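Local coordinates for glutathione s-transferase protein (Ralstonia solanacearum, PDB 3TOU) that binds glutathione and probably acts as a glutathione transferase, joining the thiol of that tripeptide to electrophilic substrates, at residues P12-R15 / K16-V20; D39-I42 / H43-P47; N153-T156 / L157-A161; F188-R191 / I192-R195. One frame throughout, in Å; residues are numbered along the deposited sequence.

Interaction 1: residues P12-R15 / K16-V20. With GSH (glutathione), chain C.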
loop_
_atom_site.group_PDB
_atom_site.type_symbol
_atom_site.label_atom_id
_atom_site.label_comp_id
_atom_site.label_asym_id
_atom_site.label_seq_id
_atom_site.Cartn_x
_atom_site.Cartn_y
_atom_site.Cartn_z
ATOM N N PRO A 12 10.609 6.488 3.235
ATOM C CA PRO A 12 9.709 6.707 4.360
ATOM C C PRO A 12 8.891 5.468 4.710
ATOM O O PRO A 12 8.508 5.304 5.869
ATOM C CB PRO A 12 8.820 7.864 3.877
ATOM C CG PRO A 12 8.774 7.692 2.361
ATOM C CD PRO A 12 10.147 7.146 1.994
ATOM N N TYR A 13 8.652 4.578 3.736
ATOM C CA TYR A 13 7.999 3.300 4.049
ATOM C C TYR A 13 8.920 2.432 4.902
ATOM O O TYR A 13 8.463 1.751 5.828
ATOM C CB TYR A 13 7.625 2.531 2.783
ATOM C CG TYR A 13 6.875 3.339 1.755
ATOM C CD1 TYR A 13 5.490 3.538 1.858
ATOM C CD2 TYR A 13 7.549 3.872 0.657
ATOM C CE1 TYR A 13 4.812 4.280 0.870
ATOM C CE2 TYR A 13 6.885 4.605 -0.315
ATOM C CZ TYR A 13 5.525 4.800 -0.204
ATOM O OH TYR A 13 4.895 5.526 -1.204
ATOM N N THR A 14 10.215 2.481 4.595
ATOM C CA THR A 14 11.222 1.791 5.400
ATOM C C THR A 14 11.286 2.406 6.789
ATOM O O THR A 14 11.343 1.681 7.778
ATOM C CB THR A 14 12.617 1.831 4.732
ATOM O OG1 THR A 14 12.545 1.148 3.468
ATOM C CG2 THR A 14 13.690 1.132 5.611
ATOM N N ARG A 15 11.250 3.734 6.857
ATOM C CA ARG A 15 11.275 4.400 8.155
ATOM C C ARG A 15 10.122 3.944 9.024
ATOM O O ARG A 15 10.324 3.657 10.208
ATOM C CB ARG A 15 11.260 5.917 8.041
ATOM C CG ARG A 15 11.588 6.540 9.392
ATOM C CD ARG A 15 11.350 8.022 9.417
ATOM N NE ARG A 15 11.915 8.574 10.646
ATOM C CZ ARG A 15 12.010 9.877 10.883
ATOM N NH1 ARG A 15 11.552 10.728 9.984
ATOM N NH2 ARG A 15 12.560 10.324 12.005
ATOM N N LYS A 16 8.921 3.842 8.446
ATOM C CA LYS A 16 7.765 3.368 9.229
ATOM C C LYS A 16 8.062 2.032 9.911
ATOM O O LYS A 16 7.823 1.862 11.111
ATOM C CB LYS A 16 6.518 3.260 8.343
ATOM C CG LYS A 16 5.253 2.810 9.089
ATOM C CD LYS A 16 4.040 2.798 8.140
ATOM C CE LYS A 16 4.237 1.821 6.990
ATOM N NZ LYS A 16 3.003 1.552 6.160
ATOM N N VAL A 17 8.633 1.103 9.148
ATOM C CA VAL A 17 8.989 -0.202 9.683
ATOM C C VAL A 17 10.073 -0.082 10.770
ATOM O O VAL A 17 9.968 -0.725 11.818
ATOM C CB VAL A 17 9.461 -1.139 8.540
ATOM C CG1 VAL A 17 10.074 -2.416 9.116
ATOM C CG2 VAL A 17 8.292 -1.447 7.596
ATOM N N ARG A 18 11.080 0.755 10.528
ATOM C CA ARG A 18 12.187 0.910 11.479
ATOM C C ARG A 18 11.693 1.492 12.794
ATOM O O ARG A 18 12.150 1.081 13.859
ATOM C CB ARG A 18 13.302 1.782 10.896
ATOM C CG ARG A 18 14.032 1.093 9.735
ATOM C CD ARG A 18 14.993 2.033 9.039
ATOM N NE ARG A 18 16.087 2.457 9.905
ATOM C CZ ARG A 18 16.668 3.653 9.834
ATOM N NH1 ARG A 18 16.251 4.549 8.958
ATOM N NH2 ARG A 18 17.673 3.956 10.644
ATOM N N VAL A 19 10.761 2.445 12.706
ATOM C CA VAL A 19 10.155 3.025 13.909
ATOM C C VAL A 19 9.368 1.968 14.683
ATOM O O VAL A 19 9.487 1.880 15.903
ATOM C CB VAL A 19 9.271 4.243 13.589
ATOM C CG1 VAL A 19 8.518 4.737 14.850
ATOM C CG2 VAL A 19 10.155 5.368 13.019
ATOM N N VAL A 20 8.587 1.165 13.965
ATOM C CA VAL A 20 7.834 0.082 14.579
ATOM C C VAL A 20 8.784 -0.893 15.285
ATOM O O VAL A 20 8.545 -1.250 16.444
ATOM C CB VAL A 20 6.977 -0.667 13.527
ATOM C CG1 VAL A 20 6.472 -2.012 14.065
ATOM C CG2 VAL A 20 5.785 0.214 13.146
HETATM N N1 GSH C . 3.723 -0.308 -1.023
HETATM C CA1 GSH C . 5.132 -0.196 -0.620
HETATM C C1 GSH C . 5.280 -0.169 0.883
HETATM O O11 GSH C . 6.303 -0.677 1.410
HETATM O O12 GSH C . 4.393 0.315 1.615
HETATM C CB1 GSH C . 5.810 1.017 -1.258
HETATM C CG1 GSH C . 7.338 0.847 -1.226
HETATM C CD1 GSH C . 8.066 1.783 -2.169
HETATM O OE1 GSH C . 7.401 2.343 -3.276
HETATM N N2 GSH C . 9.352 2.021 -1.907
HETATM C CA2 GSH C . 10.204 2.745 -2.846
HETATM C C2 GSH C . 10.737 1.797 -3.865
HETATM O O2 GSH C . 11.426 0.731 -3.317
HETATM C CB2 GSH C . 11.433 3.327 -2.143
HETATM S SG2 GSH C . 10.935 4.617 -0.981
HETATM N N3 GSH C . 10.557 1.989 -5.175
HETATM C CA3 GSH C . 11.361 1.273 -6.159
HETATM C C3 GSH C . 10.592 0.864 -7.387
HETATM O O31 GSH C . 11.162 0.328 -8.358
HETATM O O32 GSH C . 9.378 1.066 -7.457
#

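Interaction 2: residues D39-I42 / H43-P47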
loop_
_atom_site.group_PDB
_atom_site.type_symbol
_atom_site.label_atom_id
_atom_site.label_comp_id
_atom_site.label_asym_id
_atom_site.label_seq_id
_atom_site.Cartn_x
_atom_site.Cartn_y
_atom_site.Cartn_z
ATOM N N ASP A 39 22.370 -2.135 -10.802
ATOM C CA ASP A 39 22.955 -3.350 -10.228
ATOM C C ASP A 39 22.279 -3.793 -8.922
ATOM O O ASP A 39 22.832 -4.622 -8.199
ATOM C CB ASP A 39 24.466 -3.157 -9.980
ATOM C CG ASP A 39 25.261 -2.905 -11.265
ATOM O OD1 ASP A 39 24.949 -3.524 -12.308
ATOM O OD2 ASP A 39 26.212 -2.092 -11.221
ATOM N N THR A 40 21.092 -3.256 -8.618
ATOM C CA THR A 40 20.374 -3.638 -7.388
ATOM C C THR A 40 20.081 -5.136 -7.278
ATOM O O THR A 40 19.830 -5.810 -8.277
ATOM C CB THR A 40 19.059 -2.825 -7.176
ATOM O OG1 THR A 40 18.463 -3.222 -5.937
ATOM C CG2 THR A 40 18.062 -3.061 -8.295
ATOM N N GLN A 41 20.115 -5.644 -6.047
ATOM C CA GLN A 41 19.815 -7.042 -5.762
ATOM C C GLN A 41 18.404 -7.222 -5.218
ATOM O O GLN A 41 18.040 -8.329 -4.816
ATOM C CB GLN A 41 20.802 -7.608 -4.725
ATOM C CG GLN A 41 20.737 -6.876 -3.371
ATOM C CD GLN A 41 21.398 -7.619 -2.220
ATOM O OE1 GLN A 41 21.658 -8.818 -2.303
ATOM N NE2 GLN A 41 21.664 -6.902 -1.133
ATOM N N ILE A 42 17.609 -6.149 -5.201
ATOM C CA ILE A 42 16.304 -6.192 -4.490
ATOM C C ILE A 42 15.388 -7.319 -4.977
ATOM O O ILE A 42 14.720 -7.966 -4.175
ATOM C CB ILE A 42 15.609 -4.797 -4.431
ATOM C CG1 ILE A 42 14.331 -4.834 -3.555
ATOM C CG2 ILE A 42 15.350 -4.238 -5.852
ATOM C CD1 ILE A 42 14.591 -5.156 -2.070
ATOM N N HIS A 43 15.425 -7.620 -6.279
ATOM C CA HIS A 43 14.551 -8.648 -6.841
ATOM C C HIS A 43 14.916 -10.071 -6.427
ATOM O O HIS A 43 14.114 -10.983 -6.606
ATOM C CB HIS A 43 14.484 -8.536 -8.365
ATOM C CG HIS A 43 13.527 -7.495 -8.837
ATOM N ND1 HIS A 43 12.184 -7.750 -8.988
ATOM C CD2 HIS A 43 13.709 -6.200 -9.189
ATOM C CE1 HIS A 43 11.579 -6.663 -9.433
ATOM N NE2 HIS A 43 12.479 -5.706 -9.550
ATOM N N GLN A 44 16.105 -10.245 -5.852
ATOM C CA GLN A 44 16.465 -11.514 -5.216
ATOM C C GLN A 44 15.670 -11.765 -3.927
ATOM O O GLN A 44 15.636 -12.891 -3.437
ATOM C CB GLN A 44 17.981 -11.588 -4.939
ATOM C CG GLN A 44 18.861 -11.438 -6.195
ATOM C CD GLN A 44 20.364 -11.481 -5.900
ATOM O OE1 GLN A 44 20.807 -12.082 -4.914
ATOM N NE2 GLN A 44 21.152 -10.845 -6.764
ATOM N N PHE A 45 15.016 -10.724 -3.392
ATOM C CA PHE A 45 14.244 -10.835 -2.138
ATOM C C PHE A 45 12.784 -10.390 -2.226
ATOM O O PHE A 45 11.899 -11.076 -1.737
ATOM C CB PHE A 45 14.985 -10.105 -1.011
ATOM C CG PHE A 45 16.382 -10.637 -0.809
ATOM C CD1 PHE A 45 16.573 -11.797 -0.058
ATOM C CD2 PHE A 45 17.473 -10.049 -1.446
ATOM C CE1 PHE A 45 17.856 -12.337 0.101
ATOM C CE2 PHE A 45 18.762 -10.581 -1.301
ATOM C CZ PHE A 45 18.946 -11.726 -0.527
ATOM N N ASN A 46 12.543 -9.239 -2.839
ATOM C CA ASN A 46 11.187 -8.777 -3.071
ATOM C C ASN A 46 10.907 -8.816 -4.569
ATOM O O ASN A 46 11.532 -8.079 -5.322
ATOM C CB ASN A 46 11.028 -7.340 -2.575
ATOM C CG ASN A 46 9.577 -6.827 -2.685
ATOM O OD1 ASN A 46 8.672 -7.517 -3.175
ATOM N ND2 ASN A 46 9.363 -5.605 -2.210
ATOM N N PRO A 47 9.943 -9.646 -4.995
ATOM C CA PRO A 47 9.543 -9.732 -6.415
ATOM C C PRO A 47 9.066 -8.398 -6.982
ATOM O O PRO A 47 9.173 -8.168 -8.182
ATOM C CB PRO A 47 8.382 -10.730 -6.411
ATOM C CG PRO A 47 8.114 -11.053 -4.994
ATOM C CD PRO A 47 9.242 -10.628 -4.148
HETATM O O HOH W 1 17.310 -6.843 -8.509
#

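Interaction 3: residues N153-T156 / L157-A161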
loop_
_atom_site.group_PDB
_atom_site.type_symbol
_atom_site.label_atom_id
_atom_site.label_comp_id
_atom_site.label_asym_id
_atom_site.label_seq_id
_atom_site.Cartn_x
_atom_site.Cartn_y
_atom_site.Cartn_z
ATOM N N ASN A 153 -5.807 6.453 23.390
ATOM C CA ASN A 153 -5.008 7.233 24.344
ATOM C C ASN A 153 -3.504 6.991 24.305
ATOM O O ASN A 153 -2.778 7.438 25.196
ATOM C CB ASN A 153 -5.549 7.088 25.788
ATOM C CG ASN A 153 -5.460 5.653 26.330
ATOM O OD1 ASN A 153 -4.372 5.121 26.573
ATOM N ND2 ASN A 153 -6.620 5.038 26.557
ATOM N N HIS A 154 -3.026 6.295 23.276
ATOM C CA HIS A 154 -1.620 5.947 23.228
ATOM C C HIS A 154 -1.121 5.909 21.793
ATOM O O HIS A 154 -1.925 5.875 20.852
ATOM C CB HIS A 154 -1.351 4.606 23.941
ATOM C CG HIS A 154 -2.086 3.441 23.349
ATOM N ND1 HIS A 154 -3.324 3.035 23.800
ATOM C CD2 HIS A 154 -1.755 2.594 22.344
ATOM C CE1 HIS A 154 -3.723 1.987 23.099
ATOM N NE2 HIS A 154 -2.792 1.705 22.205
ATOM N N LEU A 155 0.199 5.933 21.650
ATOM C CA LEU A 155 0.838 5.832 20.332
ATOM C C LEU A 155 0.434 4.522 19.649
ATOM O O LEU A 155 0.477 3.445 20.255
ATOM C CB LEU A 155 2.362 5.922 20.465
ATOM C CG LEU A 155 3.179 5.715 19.188
ATOM C CD1 LEU A 155 3.825 6.995 18.722
ATOM C CD2 LEU A 155 4.255 4.680 19.462
ATOM N N THR A 156 0.003 4.626 18.395
ATOM C CA THR A 156 -0.244 3.437 17.583
ATOM C C THR A 156 0.504 3.570 16.264
ATOM O O THR A 156 1.211 4.568 16.019
ATOM C CB THR A 156 -1.742 3.268 17.249
ATOM O OG1 THR A 156 -2.170 4.360 16.430
ATOM C CG2 THR A 156 -2.613 3.175 18.529
ATOM N N LEU A 157 0.323 2.568 15.405
ATOM C CA LEU A 157 0.856 2.619 14.035
ATOM C C LEU A 157 0.326 3.824 13.260
ATOM O O LEU A 157 1.014 4.329 12.379
ATOM C CB LEU A 157 0.531 1.326 13.291
ATOM C CG LEU A 157 1.064 1.131 11.861
ATOM C CD1 LEU A 157 2.572 1.357 11.776
ATOM C CD2 LEU A 157 0.665 -0.233 11.327
ATOM N N ALA A 158 -0.868 4.308 13.619
ATOM C CA ALA A 158 -1.430 5.514 12.990
ATOM C C ALA A 158 -0.512 6.717 13.195
ATOM O O ALA A 158 -0.172 7.424 12.246
ATOM C CB ALA A 158 -2.830 5.804 13.530
ATOM N N ASP A 159 -0.082 6.922 14.433
ATOM C CA ASP A 159 0.822 8.027 14.758
ATOM C C ASP A 159 2.176 7.880 14.093
ATOM O O ASP A 159 2.721 8.868 13.585
ATOM C CB ASP A 159 1.006 8.104 16.269
ATOM C CG ASP A 159 -0.307 8.238 16.986
ATOM O OD1 ASP A 159 -0.949 9.294 16.834
ATOM O OD2 ASP A 159 -0.707 7.276 17.669
ATOM N N ILE A 160 2.713 6.655 14.104
ATOM C CA ILE A 160 4.005 6.369 13.456
ATOM C C ILE A 160 3.949 6.726 11.973
ATOM O O ILE A 160 4.811 7.455 11.463
ATOM C CB ILE A 160 4.427 4.892 13.652
ATOM C CG1 ILE A 160 4.733 4.626 15.135
ATOM C CG2 ILE A 160 5.621 4.511 12.733
ATOM C CD1 ILE A 160 4.923 3.156 15.480
ATOM N N ALA A 161 2.911 6.234 11.304
ATOM C CA ALA A 161 2.718 6.482 9.873
ATOM C C ALA A 161 2.579 7.968 9.557
ATOM O O ALA A 161 3.238 8.466 8.640
ATOM C CB ALA A 161 1.533 5.694 9.353
HETATM O O HOH W 2 -3.148 6.481 17.821
#

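Interaction 4: residues F188-R191 / I192-R195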
loop_
_atom_site.group_PDB
_atom_site.type_symbol
_atom_site.label_atom_id
_atom_site.label_comp_id
_atom_site.label_asym_id
_atom_site.label_seq_id
_atom_site.Cartn_x
_atom_site.Cartn_y
_atom_site.Cartn_z
ATOM N N PHE A 188 1.565 18.071 16.925
ATOM C CA PHE A 188 1.683 16.616 16.888
ATOM C C PHE A 188 3.113 16.192 16.560
ATOM O O PHE A 188 3.689 15.308 17.224
ATOM C CB PHE A 188 0.722 16.032 15.849
ATOM C CG PHE A 188 0.937 14.565 15.576
ATOM C CD1 PHE A 188 0.327 13.596 16.378
ATOM C CD2 PHE A 188 1.758 14.152 14.517
ATOM C CE1 PHE A 188 0.529 12.235 16.126
ATOM C CE2 PHE A 188 1.982 12.787 14.268
ATOM C CZ PHE A 188 1.358 11.835 15.069
ATOM N N TYR A 189 3.676 16.814 15.531
ATOM C CA TYR A 189 4.989 16.421 15.061
ATOM C C TYR A 189 6.077 16.786 16.065
ATOM O O TYR A 189 6.998 16.005 16.274
ATOM C CB TYR A 189 5.283 17.004 13.684
ATOM C CG TYR A 189 6.580 16.497 13.129
ATOM C CD1 TYR A 189 6.709 15.168 12.724
ATOM C CD2 TYR A 189 7.697 17.336 13.037
ATOM C CE1 TYR A 189 7.909 14.690 12.220
ATOM C CE2 TYR A 189 8.910 16.866 12.547
ATOM C CZ TYR A 189 9.003 15.544 12.125
ATOM O OH TYR A 189 10.182 15.061 11.641
ATOM N N THR A 190 5.943 17.950 16.710
ATOM C CA THR A 190 6.848 18.347 17.797
ATOM C C THR A 190 6.888 17.274 18.901
ATOM O O THR A 190 7.960 16.960 19.431
ATOM C CB THR A 190 6.443 19.759 18.355
ATOM O OG1 THR A 190 6.702 20.754 17.353
ATOM C CG2 THR A 190 7.216 20.124 19.628
ATOM N N ARG A 191 5.730 16.692 19.212
ATOM C CA ARG A 191 5.643 15.624 20.220
ATOM C C ARG A 191 6.251 14.295 19.759
ATOM O O ARG A 191 6.875 13.590 20.559
ATOM C CB ARG A 191 4.200 15.379 20.640
ATOM C CG ARG A 191 3.535 16.546 21.380
ATOM C CD ARG A 191 2.217 16.119 22.025
ATOM N NE ARG A 191 1.191 15.651 21.082
ATOM C CZ ARG A 191 0.367 16.442 20.388
ATOM N NH1 ARG A 191 0.451 17.760 20.493
ATOM N NH2 ARG A 191 -0.543 15.915 19.568
ATOM N N ILE A 192 6.057 13.940 18.490
ATOM C CA ILE A 192 6.522 12.628 18.020
ATOM C C ILE A 192 7.992 12.613 17.594
ATOM O O ILE A 192 8.657 11.590 17.739
ATOM C CB ILE A 192 5.581 12.017 16.928
ATOM C CG1 ILE A 192 5.594 10.478 17.024
ATOM C CG2 ILE A 192 5.919 12.544 15.526
ATOM C CD1 ILE A 192 4.552 9.791 16.171
ATOM N N GLU A 193 8.508 13.747 17.105
ATOM C CA GLU A 193 9.873 13.801 16.558
ATOM C C GLU A 193 10.958 13.574 17.612
ATOM O O GLU A 193 12.058 13.157 17.274
ATOM C CB GLU A 193 10.133 15.105 15.789
ATOM C CG GLU A 193 10.347 16.351 16.661
ATOM C CD GLU A 193 10.582 17.610 15.837
ATOM O OE1 GLU A 193 11.347 17.557 14.850
ATOM O OE2 GLU A 193 10.005 18.658 16.189
ATOM N N LYS A 194 10.620 13.818 18.876
ATOM C CA LYS A 194 11.559 13.667 19.983
ATOM C C LYS A 194 11.644 12.230 20.512
ATOM O O LYS A 194 12.482 11.940 21.372
ATOM C CB LYS A 194 11.214 14.637 21.120
ATOM C CG LYS A 194 9.843 14.421 21.728
ATOM C CD LYS A 194 9.562 15.401 22.877
ATOM C CE LYS A 194 8.075 15.435 23.241
ATOM N NZ LYS A 194 7.530 14.086 23.596
ATOM N N ARG A 195 10.775 11.340 20.024
ATOM C CA ARG A 195 10.832 9.934 20.443
ATOM C C ARG A 195 12.127 9.339 19.933
ATOM O O ARG A 195 12.510 9.620 18.795
ATOM C CB ARG A 195 9.661 9.118 19.870
ATOM C CG ARG A 195 8.301 9.502 20.384
ATOM C CD ARG A 195 7.203 8.526 19.917
ATOM N NE ARG A 195 7.227 7.258 20.662
ATOM C CZ ARG A 195 6.676 7.072 21.860
ATOM N NH1 ARG A 195 6.049 8.076 22.493
ATOM N NH2 ARG A 195 6.755 5.876 22.438
#

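Interaction 1: residues P12-R15 / K16-V20
One face of the Tyr-13 ring is laid against bound glutathione, whose CB1 sits 3.7 Å above the ring plane and over its centre, while the thiol atom SG2 comes in at the ring edge, in plane. Within the same approach, Tyr-13 CD1 lies 3.4 Å from GSH O12, a carboxylate oxygen of the ligand. The ring reaches the ligand because its CG stands beside the backbone N, anti to the carbonyl carbon (chi1 -50°). Its hydroxyl is hydrogen-bonded to Asp-104. Pro-12 meets the sulfur from another quarter, CD to SG2 at 4.0 Å. Val-19 CG2 meets CG of the extended Arg-15 chain at 4.1 Å and stands oblique to the guanidinium, whose NE and NH2 are hydrogen-bonded to Thr-201 and Phe-198.

These residues open helix 12-23, the crossover of the beta-alpha-beta unit formed with strands 4-7 and 29-32 in the thioredoxin-like N-terminal domain of glutathione transferases. The first turns are held by successive i to i+4 bonds: Lys-16 N donates to Pro-12 O, Val-17 N gives a weak bond of 3.4 Å to Tyr-13 O, Arg-18 N donates to Thr-14 O, and Val-19 N closes on Arg-15 O at 2.8 Å.

One turn apart, the methyl CG2 of Thr-14 rests on Arg-18 CD at 3.8 Å, its hydroxyl being bonded to Ser-11. Lys-16 bends at chi3 (61°) and carries its ammonium away from the turn to salt bridges with Glu-96 and Asp-100 of helix 86-114 and a hydrogen bond to Ser-65, itself a glutathione ligand.

Interaction 2: residues D39-I42 / H43-P47
Gln-41 sends its amide oxygen to the rim of the Phe-45 ring: OE1 lies in the ring plane, 3.5 Å from CE2, with amide and ring planes almost perpendicular at 88°. Two torsions arrange this meeting. Gln-41 CG is wedged between its backbone N and carbonyl carbon (chi1 61°), with the chain extended beyond, whereas Phe-45 CG stands beside its own N, opposite the carbonyl carbon (chi1 -57°). Gln-44 also stretches out, laying its amide NE2 3.8 Å from Gln-41 CB.

The turn belongs to the loop joining strands 29-32 and 53-55 in the N-terminal glutathione transferase domain. It starts with an ST turn, Ile-42 N donating to Thr-40 OG1 at 3.1 Å, and a water links Thr-40 O to His-43 N. Ile-42 O then accepts twice: Asn-46 N approaches almost in line with the carbonyl, and Phe-45 N from above its plane, each at 2.9 Å.

Ile-42 turns its side chain to Ile-6, Val-35 and the glutathione-binding Val-51. Asn-46 directs ND2 to Lys-50 O and OD1 to Leu-48 N, while His-43 meets the ring of His-131 of the second subunit.

Interaction 3: residues N153-T156 / L157-A161
Thr-156, at the N-cap, and Asp-159 form a capping box at the start of helix 157-172. Thr-156 N donates to Asp-159 OD2 at 2.8 Å and an angle of 165°; OD2 receives it on its anti lone pair, the one turned from OD1. On the other side of the box, Thr-156 OG1 accepts from Ala-158 N at 3.1 Å, a more bent bond of 136°. The hydroxyl can do this because it lies between the backbone N and the carbonyl carbon (chi1 65°), which brings it over the start of the helix. A water lies 2.7 Å from Thr-156 OG1 and 2.6 Å from Asp-159 OD2. Regular helical bonding begins at once, with Ile-160 N bound to Thr-156 O in the carbonyl plane.

Around this polar centre, Leu-155 curls over the turn, its CD1 resting 3.9 Å from Asp-159 CB. Leu-155 CD2 and Ile-160 CD1, 4.3 Å apart, make the hydrophobic staple that accompanies the box.

The second shell fixes the carboxylate, since Asp-159 OD1 accepts from Cys-150 N while OD2 serves the cap. Trp-149 packs on Leu-155 and Asp-159, and Val-92 of helix 86-114 on Thr-156. A capping box with a hydrophobic staple at the start of this helix is a recurrent feature of the C-terminal domain of glutathione transferases. With amide hydrogens reaching both its oxygens, and the positive end of the helix dipole nearby, Asp-159 is probably stabilised as the carboxylate.

Interaction 4: residues F188-R191 / I192-R195
Both Tyr-189 and Glu-193 owe their meeting to chi1: the tyrosine CG is anti to its backbone N (-174°), and the glutamate CG lies between N and the carbonyl carbon (75°). One turn apart, the two side chains run at about a right angle to each other. Glu-193 CB sits over a face of the Tyr-189 ring in a CH-pi contact, 4.0 Å from its centroid, and the carboxylate continues past the rim, OE1 coming within 3.4 Å of Tyr-189 CE2.

Ile-192 serves two rings. Its CD1 lies alongside Phe-188 CZ at 3.9 Å, the two side chains pointing the same way, while CG2 is equally far from Tyr-189 CD1. Beneath them, Ile-192 N donates to Phe-188 O and Glu-193 N to Tyr-189 O at 2.8 Å.

Near the end of the helix Lys-194 curls back, bent at chi4, so that NZ donates to Arg-191 O at 3.1 Å, in the carbonyl plane and on a lone pair. The guanidinium of Arg-191 bonds to Thr-148 O, and that of Arg-195 forms a salt bridge with Glu-23 of helix 12-23. Helix 183-193 thus packs Phe-188 and Tyr-189 on helix 157-172, with Ile-192 against Leu-155 in the loop that leads into helix 157-172.

Overall arrangement
Along the chain the four contacts follow in series, the first two in the N-terminal domain and the last two in the C-terminal helical domain. Interaction 1 lies near the chain's centre, and its helix 12-23 touches interaction 3 across the domain boundary, Val-19 CG1 to Ile-160 CG2 at 3.6 Å. Interactions 3 and 4, centres 12 Å apart, also touch where helix 183-193 packs on the start of helix 157-172. Interaction 2 stands aside, its centre 34 Å from that of interaction 4, at the subunit interface. Interactions 1 and 2 both lie near bound glutathione: Tyr-13 touches it, while Ile-42 and Asn-46 pack beside its ligands Val-51 and Lys-50.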